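Local coordinates for pyruvate formate-lyase 2 (Archaeoglobus fulgidus, PDB 2F3O), which is a glycyl radical enzyme of unknown function, related to pyruvate formate-lyases and glycerol dehydratases and probably acting as a lyase, at residues A[147-152]-A[436-441]; A[153-158]-A[270-275]; A[266-271]-A[512-517]; A[312-317]-A[329-334]. All coordinates share one frame; numbering follows the deposited sequence.

Contact 1. Residues A[147-152]-A[436-441]; sequences LTEIAG and FTSSDA
Glu149 and Ser438 meet in the closely packed half of this contact. Ser438 OG donates to Glu149 OE1 at 2.8 Å, arriving on the anti side of that oxygen and 18° out of the carboxylate plane. The CB methyl of Ala441 lies 3.4 Å from the same Glu149 OE1, while Glu149 OE2 is hydrogen-bonded to Ser498 of helix 477-508. With Leu501 and Ser502 of that helix and Thr538 of strand 535-543 also touching the side chain, the buried carboxylate is closely surrounded. The backbone link marks where strand 145-147, at the edge of a mixed sheet in this α/β-barrel family, parts from its antiparallel neighbour, the interrupted strand 435-445: Thr148 N donates to Ala441 O at 3.0 Å. The Thr148 side is the more open one: the residue is partly exposed, and a triethylene glycol, probably from the crystallisation liquor, lies within about 4 Å of its side chain (nearest atoms). It is held firmly even so: Thr148 OG1, between the backbone N and the carbonyl carbon (chi1 75°), donates to Asp440 O at 2.6 Å, tilted 17° from the carbonyl plane. Thr148 CG2 lies 3.3 Å from Asp440 O.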
loop_
_atom_site.group_PDB
_atom_site.type_symbol
_atom_site.label_atom_id
_atom_site.label_comp_id
_atom_site.label_asym_id
_atom_site.label_seq_id
_atom_site.Cartn_x
_atom_site.Cartn_y
_atom_site.Cartn_z
ATOM N N LEU A 147 26.785 -19.847 6.461
ATOM C CA LEU A 147 25.437 -19.521 6.011
ATOM C C LEU A 147 24.682 -20.811 5.711
ATOM O O LEU A 147 24.999 -21.506 4.752
ATOM C CB LEU A 147 25.542 -18.715 4.717
ATOM C CG LEU A 147 25.518 -17.183 4.654
ATOM C CD1 LEU A 147 25.904 -16.534 5.946
ATOM C CD2 LEU A 147 26.403 -16.715 3.503
ATOM N N THR A 148 23.676 -21.130 6.509
ATOM C CA THR A 148 23.042 -22.427 6.374
ATOM C C THR A 148 21.898 -22.471 5.397
ATOM O O THR A 148 21.407 -23.542 5.096
ATOM C CB THR A 148 22.420 -22.880 7.659
ATOM O OG1 THR A 148 21.226 -22.130 7.848
ATOM C CG2 THR A 148 23.363 -22.646 8.803
ATOM N N GLU A 149 21.450 -21.329 4.892
ATOM C CA GLU A 149 20.267 -21.330 4.011
ATOM C C GLU A 149 20.541 -21.861 2.617
ATOM O O GLU A 149 19.641 -21.914 1.800
ATOM C CB GLU A 149 19.628 -19.953 3.940
ATOM C CG GLU A 149 19.005 -19.523 5.242
ATOM C CD GLU A 149 18.682 -18.050 5.267
ATOM O OE1 GLU A 149 17.676 -17.665 5.897
ATOM O OE2 GLU A 149 19.432 -17.269 4.655
ATOM N N ILE A 150 21.788 -22.265 2.375
ATOM C CA ILE A 150 22.210 -23.008 1.188
ATOM C C ILE A 150 21.448 -24.325 1.180
ATOM O O ILE A 150 21.082 -24.860 0.122
ATOM C CB ILE A 150 23.720 -23.354 1.281
ATOM C CG1 ILE A 150 24.551 -22.098 1.423
ATOM C CG2 ILE A 150 24.212 -24.051 0.036
ATOM C CD1 ILE A 150 24.955 -21.520 0.088
ATOM N N ALA A 151 21.190 -24.818 2.386
ATOM C CA ALA A 151 20.629 -26.136 2.584
ATOM C C ALA A 151 19.112 -26.117 2.594
ATOM O O ALA A 151 18.480 -27.177 2.569
ATOM C CB ALA A 151 21.152 -26.721 3.876
ATOM N N GLY A 152 18.539 -24.915 2.634
ATOM C CA GLY A 152 17.091 -24.756 2.798
ATOM C C GLY A 152 16.794 -23.965 4.061
ATOM O O GLY A 152 17.726 -23.473 4.711
ATOM N N PHE A 436 8.043 -17.159 10.802
ATOM C CA PHE A 436 9.053 -17.889 10.101
ATOM C C PHE A 436 10.307 -17.147 10.470
ATOM O O PHE A 436 10.533 -16.027 9.987
ATOM C CB PHE A 436 8.804 -17.786 8.616
ATOM C CG PHE A 436 9.405 -18.909 7.809
ATOM C CD1 PHE A 436 9.294 -20.226 8.229
ATOM C CD2 PHE A 436 10.019 -18.651 6.581
ATOM C CE1 PHE A 436 9.803 -21.255 7.461
ATOM C CE2 PHE A 436 10.529 -19.676 5.819
ATOM C CZ PHE A 436 10.420 -20.980 6.266
ATOM N N THR A 437 11.124 -17.745 11.330
ATOM C CA THR A 437 12.249 -17.008 11.907
ATOM C C THR A 437 13.623 -17.370 11.374
ATOM O O THR A 437 14.584 -16.712 11.755
ATOM C CB THR A 437 12.302 -17.152 13.415
ATOM O OG1 THR A 437 12.513 -18.533 13.742
ATOM C CG2 THR A 437 10.998 -16.654 14.029
ATOM N N SER A 438 13.691 -18.371 10.482
ATOM C CA SER A 438 14.947 -18.950 9.931
ATOM C C SER A 438 16.006 -18.962 11.005
ATOM O O SER A 438 16.993 -18.220 10.943
ATOM C CB SER A 438 15.446 -18.200 8.693
ATOM O OG SER A 438 16.381 -18.996 7.982
ATOM N N SER A 439 15.766 -19.768 12.023
ATOM C CA SER A 439 16.339 -19.463 13.298
ATOM C C SER A 439 17.825 -19.786 13.388
ATOM O O SER A 439 18.499 -19.315 14.289
ATOM C CB SER A 439 15.548 -20.148 14.385
ATOM O OG SER A 439 15.901 -21.515 14.431
ATOM N N ASP A 440 18.351 -20.565 12.449
ATOM C CA ASP A 440 19.799 -20.737 12.378
ATOM C C ASP A 440 20.274 -20.389 10.993
ATOM O O ASP A 440 20.816 -21.235 10.304
ATOM C CB ASP A 440 20.223 -22.167 12.704
ATOM C CG ASP A 440 21.665 -22.249 13.190
ATOM O OD1 ASP A 440 22.249 -21.199 13.507
ATOM O OD2 ASP A 440 22.224 -23.359 13.257
ATOM N N ALA A 441 20.068 -19.148 10.583
ATOM C CA ALA A 441 20.319 -18.799 9.198
ATOM C C ALA A 441 21.792 -18.548 8.962
ATOM O O ALA A 441 22.307 -18.824 7.868
ATOM C CB ALA A 441 19.516 -17.615 8.803
#

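Contact 2. Residues A[153-158]-A[270-275]; sequences ISHVAV and EQAISM. With GOL (glycerol), chain D.
Val158 and Ser274 make the shortest backbone bond of a small two-stranded parallel sheet, 156-157 beside 273-274: Val158 N donates to Ser274 O at 2.9 Å. Ser274 N returns an almost straight bond (176°) to Val156 O at 3.0 Å, so Ser274 straddles Ala157 in the regular parallel manner. Just before the strands, His155 N donates to Gln271 O at 3.1 Å. From here the polar network runs into a pocket holding glycerol. The imidazole of His155 is held at both nitrogens: ND1 donates to Ile153 O at 2.8 Å, with the acceptor in the ring plane, and NE2 shares a hydrogen bond with glycerol O2 at 3.1 Å. Gln271 OE1 accepts from glycerol O3, and its NE2 is taken by Glu270 OE1 and Ala330 O. Glu428, Asp440 and Asn332 complete the grip on the ligand. His155 CB points away from 270-275, but CG stands anti to the carbonyl carbon, beside the backbone N (chi1 -64°), which brings the ring back beside Gln271. Ring and amide planes are 46° apart, and Gln271 O covers one ring face, offset toward the rim. Replacing His155 by alanine would remove both ring nitrogens and is likely to leave Ile153 O and glycerol O2 without these partners and open a gap beside Gln271 CB. Farther out the contact is packing. Ser154 CB lies beside Gln271 O while its OG turns to Tyr269 O. Val158 CG2 lies 3.8 Å from Ile273 CG2; on the face opposite Ile273, Ala157 CB lies 4.0 Å from Ser274 CB.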
loop_
_atom_site.group_PDB
_atom_site.type_symbol
_atom_site.label_atom_id
_atom_site.label_comp_id
_atom_site.label_asym_id
_atom_site.label_seq_id
_atom_site.Cartn_x
_atom_site.Cartn_y
_atom_site.Cartn_z
ATOM N N ILE A 153 15.517 -23.828 4.424
ATOM C CA ILE A 153 15.177 -23.005 5.589
ATOM C C ILE A 153 14.807 -23.782 6.846
ATOM O O ILE A 153 15.547 -23.720 7.819
ATOM C CB ILE A 153 14.092 -21.954 5.299
ATOM C CG1 ILE A 153 14.415 -21.205 4.008
ATOM C CG2 ILE A 153 13.947 -20.990 6.488
ATOM C CD1 ILE A 153 15.650 -20.384 4.095
ATOM N N SER A 154 13.675 -24.488 6.831
ATOM C CA SER A 154 13.169 -25.197 8.017
ATOM C C SER A 154 13.155 -24.327 9.289
ATOM O O SER A 154 12.726 -23.164 9.245
ATOM C CB SER A 154 13.957 -26.481 8.268
ATOM O OG SER A 154 13.801 -27.418 7.223
ATOM N N HIS A 155 13.639 -24.882 10.400
ATOM C CA HIS A 155 13.717 -24.157 11.681
ATOM C C HIS A 155 12.459 -23.432 12.079
ATOM O O HIS A 155 12.468 -22.220 12.198
ATOM C CB HIS A 155 14.861 -23.144 11.675
ATOM C CG HIS A 155 16.202 -23.771 11.551
ATOM N ND1 HIS A 155 16.717 -24.173 10.340
ATOM C CD2 HIS A 155 17.124 -24.090 12.486
ATOM C CE1 HIS A 155 17.909 -24.701 10.530
ATOM N NE2 HIS A 155 18.170 -24.685 11.826
ATOM N N VAL A 156 11.375 -24.159 12.248
ATOM C CA VAL A 156 10.142 -23.540 12.668
ATOM C C VAL A 156 9.379 -24.573 13.464
ATOM O O VAL A 156 9.366 -25.745 13.096
ATOM C CB VAL A 156 9.320 -23.007 11.443
ATOM C CG1 VAL A 156 9.219 -24.037 10.342
ATOM C CG2 VAL A 156 7.942 -22.516 11.870
ATOM N N ALA A 157 8.818 -24.170 14.595
ATOM C CA ALA A 157 7.818 -24.982 15.241
ATOM C C ALA A 157 6.492 -24.879 14.459
ATOM O O ALA A 157 5.890 -23.808 14.356
ATOM C CB ALA A 157 7.633 -24.559 16.675
ATOM N N VAL A 158 6.077 -26.016 13.904
ATOM C CA VAL A 158 4.866 -26.194 13.120
ATOM C C VAL A 158 3.603 -25.860 13.891
ATOM O O VAL A 158 3.444 -26.260 15.040
ATOM C CB VAL A 158 4.784 -27.660 12.729
ATOM C CG1 VAL A 158 3.543 -27.947 11.932
ATOM C CG2 VAL A 158 6.023 -28.059 11.972
ATOM N N GLU A 270 16.423 -31.471 7.226
ATOM C CA GLU A 270 16.408 -32.119 8.551
ATOM C C GLU A 270 16.478 -31.247 9.788
ATOM O O GLU A 270 16.351 -31.765 10.891
ATOM C CB GLU A 270 17.603 -33.055 8.636
ATOM C CG GLU A 270 18.191 -33.363 7.280
ATOM C CD GLU A 270 19.360 -32.461 6.869
ATOM O OE1 GLU A 270 20.140 -32.019 7.751
ATOM O OE2 GLU A 270 19.498 -32.206 5.644
ATOM N N GLN A 271 16.701 -29.945 9.639
ATOM C CA GLN A 271 16.983 -29.131 10.806
ATOM C C GLN A 271 15.779 -28.439 11.447
ATOM O O GLN A 271 15.152 -27.554 10.862
ATOM C CB GLN A 271 18.087 -28.120 10.509
ATOM C CG GLN A 271 19.307 -28.733 9.907
ATOM C CD GLN A 271 19.930 -29.721 10.824
ATOM O OE1 GLN A 271 20.193 -29.397 11.975
ATOM N NE2 GLN A 271 20.180 -30.936 10.335
ATOM N N ALA A 272 15.472 -28.872 12.658
ATOM C CA ALA A 272 14.705 -28.085 13.609
ATOM C C ALA A 272 13.233 -27.916 13.326
ATOM O O ALA A 272 12.642 -26.951 13.789
ATOM C CB ALA A 272 15.364 -26.746 13.877
ATOM N N ILE A 273 12.646 -28.835 12.570
ATOM C CA ILE A 273 11.211 -28.811 12.362
ATOM C C ILE A 273 10.580 -29.292 13.660
ATOM O O ILE A 273 10.673 -30.461 14.001
ATOM C CB ILE A 273 10.809 -29.735 11.218
ATOM C CG1 ILE A 273 11.616 -29.409 9.977
ATOM C CG2 ILE A 273 9.335 -29.613 10.920
ATOM C CD1 ILE A 273 11.275 -30.285 8.812
ATOM N N SER A 274 9.950 -28.386 14.393
ATOM C CA SER A 274 9.591 -28.659 15.781
ATOM C C SER A 274 8.093 -28.710 16.004
ATOM O O SER A 274 7.313 -28.345 15.126
ATOM C CB SER A 274 10.229 -27.613 16.682
ATOM O OG SER A 274 11.633 -27.565 16.444
ATOM N N MET A 275 7.682 -29.174 17.175
ATOM C CA MET A 275 6.268 -29.425 17.409
ATOM C C MET A 275 5.584 -28.393 18.302
ATOM O O MET A 275 4.369 -28.432 18.486
ATOM C CB MET A 275 6.061 -30.830 17.959
ATOM C CG MET A 275 6.171 -31.912 16.903
ATOM S SD MET A 275 6.425 -33.542 17.648
ATOM C CE MET A 275 8.188 -33.755 17.365
HETATM C C1 GOL D . 19.075 -25.616 15.555
HETATM O O1 GOL D . 19.187 -24.280 15.159
HETATM C C2 GOL D . 20.109 -26.442 14.825
HETATM O O2 GOL D . 20.427 -25.922 13.546
HETATM C C3 GOL D . 19.503 -27.823 14.736
HETATM O O3 GOL D . 20.556 -28.745 14.691
#

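Contact 3. Residues A[266-271]-A[512-517]; sequences QENYEQ and PLLSLC
Glu267, in the last turn of helix 250-267, reaches across to the start of the short helix 512-516. Its CB is directed toward that helix, and CG stands anti to the backbone N (chi1 168°), which with an extended chain carries the carboxylate to the first turn. CD comes to 3.5 Å from Leu513 N. Beyond it the two oxygens take successive backbone amides, each on its syn lone pair: OE2 accepts from Leu513 N at 2.9 Å and OE1 from Leu514 N, also at 2.9 Å, both bonds close to straight (158° and 160°). OE2 also rests against Pro512 CD at 3.1 Å; the proline N beside it has no hydrogen to give. OE1 has a further donor, Asn268 ND2 at 3.0 Å, which uses the anti lone pair; Glu267 OE1 lies out of the plane of the Asn268 amide. That amide nitrogen is also bonded to Leu264 O, so Asn268 ties the carboxylate back to its own helix. Outside the polar cluster, Asn268 OD1 touches Leu514 CD2 at 3.4 Å, and Leu513 packs on Ala263 and Leu264. Lys509 NZ bonds Glu267 O. A buried carboxylate that takes two backbone N-H groups from the start of helix 512-516 and a third from Asn268 is probably stabilised as an anion, and its negative charge would probably be favourable at the positive, amino end of this short helix.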
loop_
_atom_site.group_PDB
_atom_site.type_symbol
_atom_site.label_atom_id
_atom_site.label_comp_id
_atom_site.label_asym_id
_atom_site.label_seq_id
_atom_site.Cartn_x
_atom_site.Cartn_y
_atom_site.Cartn_z
ATOM N N GLN A 266 9.894 -34.756 4.328
ATOM C CA GLN A 266 10.139 -35.212 2.974
ATOM C C GLN A 266 10.216 -34.004 2.079
ATOM O O GLN A 266 10.742 -34.083 0.977
ATOM C CB GLN A 266 9.051 -36.166 2.488
ATOM C CG GLN A 266 8.654 -37.287 3.442
ATOM C CD GLN A 266 9.840 -38.057 3.983
ATOM O OE1 GLN A 266 10.769 -38.430 3.250
ATOM N NE2 GLN A 266 9.821 -38.296 5.286
ATOM N N GLU A 267 9.698 -32.883 2.570
ATOM C CA GLU A 267 9.727 -31.626 1.828
ATOM C C GLU A 267 10.873 -30.717 2.298
ATOM O O GLU A 267 11.580 -30.121 1.494
ATOM C CB GLU A 267 8.389 -30.906 1.977
ATOM C CG GLU A 267 8.377 -29.458 1.484
ATOM C CD GLU A 267 7.062 -28.742 1.755
ATOM O OE1 GLU A 267 6.799 -28.365 2.920
ATOM O OE2 GLU A 267 6.291 -28.569 0.786
ATOM N N ASN A 268 11.061 -30.632 3.610
ATOM C CA ASN A 268 11.997 -29.678 4.198
ATOM C C ASN A 268 13.155 -30.387 4.812
ATOM O O ASN A 268 12.970 -31.472 5.378
ATOM C CB ASN A 268 11.305 -28.894 5.295
ATOM C CG ASN A 268 10.103 -28.189 4.794
ATOM O OD1 ASN A 268 10.204 -27.095 4.235
ATOM N ND2 ASN A 268 8.943 -28.814 4.958
ATOM N N TYR A 269 14.330 -29.760 4.752
ATOM C CA TYR A 269 15.543 -30.397 5.247
ATOM C C TYR A 269 15.547 -30.581 6.771
ATOM O O TYR A 269 14.781 -29.950 7.491
ATOM C CB TYR A 269 16.816 -29.740 4.657
ATOM C CG TYR A 269 17.449 -28.655 5.474
ATOM C CD1 TYR A 269 18.782 -28.748 5.855
ATOM C CD2 TYR A 269 16.721 -27.530 5.868
ATOM C CE1 TYR A 269 19.387 -27.753 6.614
ATOM C CE2 TYR A 269 17.307 -26.531 6.643
ATOM C CZ TYR A 269 18.648 -26.647 7.008
ATOM O OH TYR A 269 19.224 -25.667 7.779
ATOM N N GLU A 270 16.423 -31.471 7.226
ATOM C CA GLU A 270 16.408 -32.119 8.551
ATOM C C GLU A 270 16.478 -31.247 9.788
ATOM O O GLU A 270 16.351 -31.765 10.891
ATOM C CB GLU A 270 17.603 -33.055 8.636
ATOM C CG GLU A 270 18.191 -33.363 7.280
ATOM C CD GLU A 270 19.360 -32.461 6.869
ATOM O OE1 GLU A 270 20.140 -32.019 7.751
ATOM O OE2 GLU A 270 19.498 -32.206 5.644
ATOM N N GLN A 271 16.701 -29.945 9.639
ATOM C CA GLN A 271 16.983 -29.131 10.806
ATOM C C GLN A 271 15.779 -28.439 11.447
ATOM O O GLN A 271 15.152 -27.554 10.862
ATOM C CB GLN A 271 18.087 -28.120 10.509
ATOM C CG GLN A 271 19.307 -28.733 9.907
ATOM C CD GLN A 271 19.930 -29.721 10.824
ATOM O OE1 GLN A 271 20.193 -29.397 11.975
ATOM N NE2 GLN A 271 20.180 -30.936 10.335
ATOM N N PRO A 512 5.411 -25.704 0.007
ATOM C CA PRO A 512 3.958 -25.598 0.143
ATOM C C PRO A 512 3.312 -26.326 1.312
ATOM O O PRO A 512 2.360 -25.807 1.875
ATOM C CB PRO A 512 3.433 -26.205 -1.160
ATOM C CG PRO A 512 4.572 -26.190 -2.090
ATOM C CD PRO A 512 5.800 -26.291 -1.286
ATOM N N LEU A 513 3.765 -27.517 1.669
ATOM C CA LEU A 513 3.149 -28.195 2.823
ATOM C C LEU A 513 3.401 -27.425 4.115
ATOM O O LEU A 513 2.444 -27.144 4.860
ATOM C CB LEU A 513 3.597 -29.655 2.952
ATOM C CG LEU A 513 3.048 -30.431 4.150
ATOM C CD1 LEU A 513 1.544 -30.530 4.100
ATOM C CD2 LEU A 513 3.671 -31.818 4.227
ATOM N N LEU A 514 4.671 -27.047 4.332
ATOM C CA LEU A 514 5.093 -26.225 5.448
ATOM C C LEU A 514 4.323 -24.917 5.494
ATOM O O LEU A 514 3.916 -24.472 6.566
ATOM C CB LEU A 514 6.591 -25.950 5.358
ATOM C CG LEU A 514 7.173 -25.071 6.470
ATOM C CD1 LEU A 514 6.945 -25.715 7.819
ATOM C CD2 LEU A 514 8.640 -24.768 6.236
ATOM N N SER A 515 4.096 -24.321 4.331
ATOM C CA SER A 515 3.247 -23.134 4.240
ATOM C C SER A 515 1.859 -23.319 4.833
ATOM O O SER A 515 1.357 -22.416 5.475
ATOM C CB SER A 515 3.102 -22.676 2.796
ATOM O OG SER A 515 4.300 -22.086 2.372
ATOM N N LEU A 516 1.247 -24.485 4.666
ATOM C CA LEU A 516 -0.077 -24.678 5.243
ATOM C C LEU A 516 -0.009 -24.615 6.751
ATOM O O LEU A 516 -0.956 -24.183 7.423
ATOM C CB LEU A 516 -0.686 -26.002 4.805
ATOM C CG LEU A 516 -1.678 -25.970 3.637
ATOM C CD1 LEU A 516 -1.294 -24.935 2.589
ATOM C CD2 LEU A 516 -1.740 -27.343 3.016
ATOM N N CYS A 517 1.147 -25.011 7.270
ATOM C CA CYS A 517 1.348 -25.111 8.698
ATOM C C CYS A 517 1.847 -23.848 9.346
ATOM O O CYS A 517 2.173 -23.900 10.528
ATOM C CB CYS A 517 2.402 -26.161 9.012
ATOM S SG CYS A 517 2.272 -27.692 8.151
#

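Contact 4. Residues A[312-317]-A[329-334]; sequences NEIVPA and QATNQA
Two loops on either side of the short helix 322-325, in the connection from helix 297-310 to edge strand 334-338 of a five-stranded mixed sheet, fold back on each other here through Ile314 and Pro316 on one side and Gln329, Thr331 and Gln333 on the other. No hydrogen bond joins them directly; Arg365 bridges them instead, binding Ile314 O and Gln329 O. Ile314 has CG1 between its backbone N and carbonyl carbon (chi1 65°), which aims the longer branch into the opposite loop. CD1 of Ile314 meets Thr331 CB at 3.9 Å, and its CG1 lies 3.8 Å from Gln333 NE2; the other amide atom, Gln333 OE1, is bonded to Gln261. Cutting Ile314 back to alanine would take away CG1 and CD1 and is likely to open a gap beside Thr331 CB and Gln333 NE2, with the Gln333 amide then held mainly through its bond to Gln261. The Pro316 ring lies over the backbone, with CD 3.6 Å from Gln329 CA and CB 3.7 Å from Ala330 O. Thr331 CG2 packs against the same proline, 3.7 Å from Pro316 N. The Val315 and Gln329 side chains run at a slant to each other, with Val315 CG2 3.4 Å from Gln329 NE2, which is hydrogen-bonded to Asn99 OD1.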
loop_
_atom_site.group_PDB
_atom_site.type_symbol
_atom_site.label_atom_id
_atom_site.label_comp_id
_atom_site.label_asym_id
_atom_site.label_seq_id
_atom_site.Cartn_x
_atom_site.Cartn_y
_atom_site.Cartn_z
ATOM N N ASN A 312 13.937 -40.100 16.656
ATOM C CA ASN A 312 15.308 -40.594 16.582
ATOM C C ASN A 312 15.634 -41.303 15.276
ATOM O O ASN A 312 16.754 -41.768 15.098
ATOM C CB ASN A 312 15.573 -41.572 17.711
ATOM C CG ASN A 312 15.710 -40.898 19.039
ATOM O OD1 ASN A 312 16.786 -40.421 19.392
ATOM N ND2 ASN A 312 14.623 -40.882 19.808
ATOM N N GLU A 313 14.661 -41.408 14.375
ATOM C CA GLU A 313 14.883 -42.077 13.104
ATOM C C GLU A 313 15.777 -41.279 12.150
ATOM O O GLU A 313 16.398 -41.858 11.256
ATOM C CB GLU A 313 13.555 -42.472 12.448
ATOM C CG GLU A 313 12.782 -43.519 13.231
ATOM C CD GLU A 313 11.382 -43.793 12.675
ATOM O OE1 GLU A 313 11.028 -43.227 11.622
ATOM O OE2 GLU A 313 10.634 -44.583 13.294
ATOM N N ILE A 314 15.865 -39.964 12.330
ATOM C CA ILE A 314 16.785 -39.189 11.499
ATOM C C ILE A 314 18.060 -38.749 12.187
ATOM O O ILE A 314 18.133 -38.522 13.385
ATOM C CB ILE A 314 16.160 -37.975 10.729
ATOM C CG1 ILE A 314 15.661 -36.891 11.677
ATOM C CG2 ILE A 314 15.074 -38.415 9.799
ATOM C CD1 ILE A 314 15.416 -35.570 10.981
ATOM N N VAL A 315 19.056 -38.620 11.345
ATOM C CA VAL A 315 20.399 -38.357 11.725
ATOM C C VAL A 315 20.811 -37.597 10.460
ATOM O O VAL A 315 20.331 -37.913 9.367
ATOM C CB VAL A 315 21.125 -39.730 11.971
ATOM C CG1 VAL A 315 22.067 -40.119 10.840
ATOM C CG2 VAL A 315 21.854 -39.717 13.290
ATOM N N PRO A 316 21.620 -36.542 10.594
ATOM C CA PRO A 316 21.788 -35.591 9.485
ATOM C C PRO A 316 22.721 -36.074 8.372
ATOM O O PRO A 316 23.601 -36.861 8.626
ATOM C CB PRO A 316 22.376 -34.377 10.183
ATOM C CG PRO A 316 23.146 -34.963 11.329
ATOM C CD PRO A 316 22.418 -36.180 11.771
ATOM N N ALA A 317 22.525 -35.608 7.144
ATOM C CA ALA A 317 23.384 -36.013 6.005
ATOM C C ALA A 317 24.594 -35.100 5.844
ATOM O O ALA A 317 24.822 -34.539 4.768
ATOM C CB ALA A 317 22.589 -36.049 4.684
ATOM N N GLN A 329 25.314 -35.228 15.631
ATOM C CA GLN A 329 24.097 -35.702 14.972
ATOM C C GLN A 329 22.901 -34.772 15.166
ATOM O O GLN A 329 21.845 -35.173 15.669
ATOM C CB GLN A 329 23.757 -37.115 15.436
ATOM C CG GLN A 329 24.842 -38.119 15.139
ATOM C CD GLN A 329 24.482 -39.499 15.625
ATOM O OE1 GLN A 329 23.914 -39.664 16.710
ATOM N NE2 GLN A 329 24.808 -40.507 14.826
ATOM N N ALA A 330 23.093 -33.516 14.787
ATOM C CA ALA A 330 22.148 -32.468 15.112
ATOM C C ALA A 330 21.041 -32.397 14.084
ATOM O O ALA A 330 21.270 -32.103 12.915
ATOM C CB ALA A 330 22.872 -31.165 15.186
ATOM N N THR A 331 19.832 -32.704 14.513
ATOM C CA THR A 331 18.677 -32.514 13.657
ATOM C C THR A 331 17.700 -31.629 14.414
ATOM O O THR A 331 17.353 -30.542 13.954
ATOM C CB THR A 331 18.019 -33.846 13.269
ATOM O OG1 THR A 331 17.730 -34.611 14.448
ATOM C CG2 THR A 331 18.944 -34.640 12.366
ATOM N N ASN A 332 17.261 -32.123 15.567
ATOM C CA ASN A 332 16.616 -31.316 16.587
ATOM C C ASN A 332 15.168 -30.950 16.391
ATOM O O ASN A 332 14.820 -29.772 16.418
ATOM C CB ASN A 332 17.473 -30.111 16.966
ATOM C CG ASN A 332 18.704 -30.528 17.693
ATOM O OD1 ASN A 332 18.602 -31.112 18.753
ATOM N ND2 ASN A 332 19.871 -30.287 17.118
ATOM N N GLN A 333 14.336 -31.967 16.193
ATOM C CA GLN A 333 12.902 -31.788 16.284
ATOM C C GLN A 333 12.604 -31.458 17.723
ATOM O O GLN A 333 12.634 -32.327 18.570
ATOM C CB GLN A 333 12.152 -33.064 15.904
ATOM C CG GLN A 333 12.166 -33.375 14.430
ATOM C CD GLN A 333 11.831 -34.813 14.159
ATOM O OE1 GLN A 333 10.679 -35.223 14.271
ATOM N NE2 GLN A 333 12.838 -35.591 13.792
ATOM N N ALA A 334 12.316 -30.197 17.999
ATOM C CA ALA A 334 12.150 -29.771 19.364
ATOM C C ALA A 334 10.726 -29.900 19.864
ATOM O O ALA A 334 9.782 -29.961 19.094
ATOM C CB ALA A 334 12.623 -28.363 19.522
#

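In the fold
From the N terminus, the chain leaves strand 145-147 at contact 1 and enters strand 156-157 at contact 2, which closes first when 270-275 returns after a mostly helical excursion. Contact 4 follows in series, closing the short loop around helix 322-325. Contact 1 closes at 436-441 with both of these nested inside it. Contact 3, opened at 266-271, closes last at 512-517, so it crosses contact 1 and encloses contact 4. Contacts 2 and 3 share Glu270 and Gln271, and Ala272 N to Thr331 O probably bonds contact 2 to contact 4. Together they join the two larger mixed sheets, the small parallel pair and helices 250-267 and 512-516.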